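Local coordinates for peptide ABC transporter, peptide-binding protein (Thermus thermophilus, PDB 2D5W) that binds oligopeptides such as pentapeptides and probably hands them to an ABC transporter for uptake across the membrane, at residues 253-265 with 274-288. Sequence-based numbering, arbitrary orientation.
Sequences QNTNSLLVAVIGG and SLTFDQGRSPQLVRR
Gln279 and Ser282, which both touch Leu259 on helix 255-264, are tied to each other: the carbonyl oxygen of Gln279 accepts from Ser282 OG at 2.9 Å and from Ser282 N at 3.1 Å. Ser282 stands at the N-cap position of helix 283-286, and its short hydroxyl suits the place because it can fold back on Gln279 O and tie the preceding turn together. The Gln279 side chain, extended beyond CG, crosses Thr255 at about a right angle; glutamine offers an acceptor and a donor on one long arm. Gln279 OE1 takes Thr276 N in the carbonyl plane, on a lone pair, at 2.9 Å with an N-H...O angle of 166°, which fixes the amide's rotation. Gln279 NE2 is thereby brought 3.0 Å from Thr255 O, and it also donates to a water that accepts from Asn256 ND2 as well. A second water joins the hydroxyls of Thr255 and Thr276, although Thr255 OG1 is bonded chiefly to Val416 N.

Beyond this polar end the contact is mainly aliphatic. Leu275 lays CD2 against the helix backbone, 3.6 Å from Leu259 N, and against Leu258 CG; its forked end lets CD1 meet Leu259 CD1 too. Leu259 sends CD1 to Leu285 CB and CD2 to Ser282 OG. One turn on, isoleucine's two branches serve two neighbours: the extended chi2 (171°) carries Ile263 CD1 to 3.3 Å from Gln284 O, while CG2 rests on Arg288 CG.

Helix 255-264 belongs to a beta-alpha-beta crossover from strand 246-251 to the parallel strand 269-270, with strand 7-12 between them. Val262, Leu275 and Leu285 pack on Val555 of strand 544-557, and helix 416-431 borders Thr276 through Val417.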
# COMPACT_ATOMS: atom_id res chain seq x y z
N GLN A 253 1.68 5.78 18.14
CA GLN A 253 0.46 6.05 17.38
C GLN A 253 0.06 7.50 17.19
O GLN A 253 -0.41 7.88 16.12
CB GLN A 253 -0.71 5.29 18.01
CG GLN A 253 -1.94 5.24 17.12
CD GLN A 253 -3.14 4.63 17.81
OE1 GLN A 253 -3.01 3.77 18.68
NE2 GLN A 253 -4.33 5.07 17.42
N ASN A 254 0.21 8.31 18.23
CA ASN A 254 -0.14 9.72 18.11
C ASN A 254 1.03 10.40 17.41
O ASN A 254 2.15 10.40 17.91
CB ASN A 254 -0.39 10.34 19.48
CG ASN A 254 -0.76 11.80 19.39
OD1 ASN A 254 0.07 12.64 19.09
ND2 ASN A 254 -2.04 12.10 19.63
N THR A 255 0.77 10.98 16.24
CA THR A 255 1.85 11.60 15.49
C THR A 255 2.52 12.78 16.18
O THR A 255 3.70 13.04 15.93
CB THR A 255 1.39 12.03 14.07
OG1 THR A 255 0.25 12.89 14.17
CG2 THR A 255 1.03 10.80 13.24
N ASN A 256 1.81 13.49 17.05
CA ASN A 256 2.44 14.59 17.78
C ASN A 256 3.41 13.99 18.80
O ASN A 256 4.51 14.51 19.00
CB ASN A 256 1.41 15.47 18.48
CG ASN A 256 2.05 16.54 19.35
OD1 ASN A 256 2.15 16.40 20.56
ND2 ASN A 256 2.52 17.61 18.71
N SER A 257 3.00 12.90 19.45
CA SER A 257 3.88 12.25 20.41
C SER A 257 5.11 11.70 19.68
O SER A 257 6.22 11.72 20.21
CB SER A 257 3.14 11.13 21.14
OG SER A 257 2.07 11.67 21.91
N LEU A 258 4.92 11.21 18.45
CA LEU A 258 6.05 10.70 17.69
C LEU A 258 6.97 11.87 17.35
O LEU A 258 8.19 11.74 17.43
CB LEU A 258 5.57 10.01 16.40
CG LEU A 258 6.68 9.49 15.48
CD1 LEU A 258 7.60 8.52 16.21
CD2 LEU A 258 6.04 8.82 14.28
N LEU A 259 6.39 13.01 16.98
CA LEU A 259 7.18 14.19 16.66
C LEU A 259 8.06 14.57 17.86
O LEU A 259 9.25 14.87 17.70
CB LEU A 259 6.25 15.36 16.30
CG LEU A 259 6.94 16.72 16.06
CD1 LEU A 259 7.91 16.60 14.91
CD2 LEU A 259 5.89 17.77 15.77
N VAL A 260 7.47 14.56 19.05
CA VAL A 260 8.22 14.90 20.25
C VAL A 260 9.39 13.93 20.44
O VAL A 260 10.51 14.34 20.75
CB VAL A 260 7.31 14.88 21.51
CG1 VAL A 260 8.13 15.03 22.78
CG2 VAL A 260 6.28 16.00 21.42
N ALA A 261 9.13 12.63 20.25
CA ALA A 261 10.18 11.64 20.40
C ALA A 261 11.30 11.86 19.36
O ALA A 261 12.48 11.76 19.68
CB ALA A 261 9.60 10.23 20.25
N VAL A 262 10.91 12.18 18.13
CA VAL A 262 11.90 12.42 17.08
C VAL A 262 12.76 13.64 17.41
O VAL A 262 13.98 13.61 17.24
CB VAL A 262 11.21 12.60 15.71
CG1 VAL A 262 12.21 13.08 14.67
CG2 VAL A 262 10.59 11.27 15.26
N ILE A 263 12.13 14.70 17.90
CA ILE A 263 12.87 15.90 18.27
C ILE A 263 13.85 15.59 19.40
O ILE A 263 14.97 16.11 19.43
CB ILE A 263 11.92 17.03 18.73
CG1 ILE A 263 11.04 17.48 17.56
CG2 ILE A 263 12.73 18.20 19.29
CD1 ILE A 263 9.93 18.43 17.96
N GLY A 264 13.43 14.72 20.31
CA GLY A 264 14.25 14.34 21.46
C GLY A 264 15.61 13.72 21.16
O GLY A 264 16.51 13.79 22.00
N GLY A 265 15.74 13.09 20.00
CA GLY A 265 17.02 12.52 19.62
C GLY A 265 17.27 11.03 19.77
O GLY A 265 18.30 10.55 19.32
N SER A 274 5.24 7.77 9.34
CA SER A 274 5.60 8.41 10.60
C SER A 274 4.95 9.77 10.77
O SER A 274 3.79 9.86 11.15
CB SER A 274 7.13 8.51 10.69
OG SER A 274 7.68 9.17 9.56
N LEU A 275 5.71 10.83 10.49
CA LEU A 275 5.24 12.20 10.62
C LEU A 275 4.55 12.68 9.36
O LEU A 275 4.84 12.21 8.26
CB LEU A 275 6.42 13.13 10.92
CG LEU A 275 7.31 12.75 12.10
CD1 LEU A 275 8.49 13.72 12.18
CD2 LEU A 275 6.50 12.78 13.39
N THR A 276 3.64 13.63 9.52
CA THR A 276 2.95 14.18 8.36
C THR A 276 3.70 15.41 7.86
O THR A 276 4.57 15.95 8.56
CB THR A 276 1.47 14.49 8.69
OG1 THR A 276 1.39 15.33 9.84
CG2 THR A 276 0.72 13.19 8.98
N PHE A 277 3.39 15.84 6.65
CA PHE A 277 4.06 16.97 6.00
C PHE A 277 4.22 18.21 6.87
O PHE A 277 5.31 18.79 6.98
CB PHE A 277 3.32 17.32 4.72
CG PHE A 277 4.07 18.23 3.79
CD1 PHE A 277 4.94 17.71 2.84
CD2 PHE A 277 3.89 19.60 3.86
CE1 PHE A 277 5.62 18.55 1.96
CE2 PHE A 277 4.57 20.45 2.98
CZ PHE A 277 5.43 19.93 2.03
N ASP A 278 3.12 18.63 7.49
CA ASP A 278 3.11 19.81 8.35
C ASP A 278 4.07 19.66 9.52
O ASP A 278 4.72 20.62 9.93
CB ASP A 278 1.69 20.07 8.87
CG ASP A 278 1.09 18.85 9.55
OD1 ASP A 278 0.68 18.96 10.73
OD2 ASP A 278 1.01 17.78 8.91
N GLN A 279 4.18 18.46 10.07
CA GLN A 279 5.07 18.24 11.20
C GLN A 279 6.53 18.35 10.78
O GLN A 279 7.36 18.86 11.53
CB GLN A 279 4.80 16.87 11.82
CG GLN A 279 3.39 16.71 12.36
CD GLN A 279 3.17 15.36 12.98
OE1 GLN A 279 3.34 14.33 12.33
NE2 GLN A 279 2.79 15.35 14.25
N GLY A 280 6.83 17.89 9.57
CA GLY A 280 8.19 17.93 9.07
C GLY A 280 8.72 19.35 8.92
O GLY A 280 9.93 19.56 8.93
N ARG A 281 7.82 20.32 8.78
CA ARG A 281 8.25 21.70 8.63
C ARG A 281 7.85 22.57 9.83
O ARG A 281 7.92 23.79 9.76
CB ARG A 281 7.70 22.29 7.33
CG ARG A 281 6.19 22.27 7.17
CD ARG A 281 5.79 22.28 5.69
NE ARG A 281 6.21 23.49 4.98
CZ ARG A 281 5.54 24.63 4.98
NH1 ARG A 281 6.00 25.68 4.31
NH2 ARG A 281 4.39 24.73 5.63
N SER A 282 7.45 21.92 10.92
CA SER A 282 7.06 22.65 12.12
C SER A 282 8.31 23.24 12.78
O SER A 282 9.38 22.63 12.76
CB SER A 282 6.33 21.73 13.11
OG SER A 282 7.20 20.75 13.67
N PRO A 283 8.18 24.43 13.38
CA PRO A 283 9.34 25.06 14.03
C PRO A 283 9.97 24.26 15.17
O PRO A 283 11.19 24.30 15.34
CB PRO A 283 8.78 26.41 14.50
CG PRO A 283 7.33 26.12 14.72
CD PRO A 283 6.98 25.27 13.53
N GLN A 284 9.16 23.55 15.95
CA GLN A 284 9.70 22.77 17.05
C GLN A 284 10.67 21.69 16.58
O GLN A 284 11.53 21.25 17.34
CB GLN A 284 8.58 22.14 17.90
CG GLN A 284 7.58 21.30 17.14
CD GLN A 284 6.35 22.09 16.72
OE1 GLN A 284 6.46 23.16 16.13
NE2 GLN A 284 5.18 21.55 17.03
N LEU A 285 10.52 21.27 15.32
CA LEU A 285 11.41 20.26 14.76
C LEU A 285 12.56 20.93 14.01
O LEU A 285 13.73 20.64 14.25
CB LEU A 285 10.65 19.34 13.79
CG LEU A 285 11.52 18.33 13.03
CD1 LEU A 285 12.07 17.28 13.98
CD2 LEU A 285 10.70 17.67 11.94
N VAL A 286 12.21 21.85 13.11
CA VAL A 286 13.21 22.55 12.31
C VAL A 286 14.26 23.26 13.16
O VAL A 286 15.46 23.20 12.86
CB VAL A 286 12.52 23.57 11.37
CG1 VAL A 286 13.57 24.39 10.63
CG2 VAL A 286 11.64 22.83 10.38
N ARG A 287 13.83 23.92 14.23
CA ARG A 287 14.77 24.64 15.08
C ARG A 287 15.65 23.74 15.94
O ARG A 287 16.61 24.21 16.54
CB ARG A 287 14.01 25.63 15.96
CG ARG A 287 13.34 26.72 15.16
CD ARG A 287 12.57 27.68 16.05
NE ARG A 287 12.13 28.85 15.30
CZ ARG A 287 11.65 29.95 15.87
NH1 ARG A 287 11.27 30.97 15.12
NH2 ARG A 287 11.56 30.04 17.19
N ARG A 288 15.33 22.45 15.98
CA ARG A 288 16.12 21.51 16.77
C ARG A 288 16.99 20.62 15.88
O ARG A 288 17.74 19.78 16.38
CB ARG A 288 15.19 20.65 17.64
CG ARG A 288 14.63 21.40 18.85
CD ARG A 288 15.66 21.48 19.96
NE ARG A 288 15.73 20.24 20.74
CZ ARG A 288 16.85 19.59 21.03
NH1 ARG A 288 16.80 18.47 21.75
NH2 ARG A 288 18.01 20.03 20.59
O HOH W 1 -0.11 14.72 12.13
O HOH W 2 2.29 17.85 15.78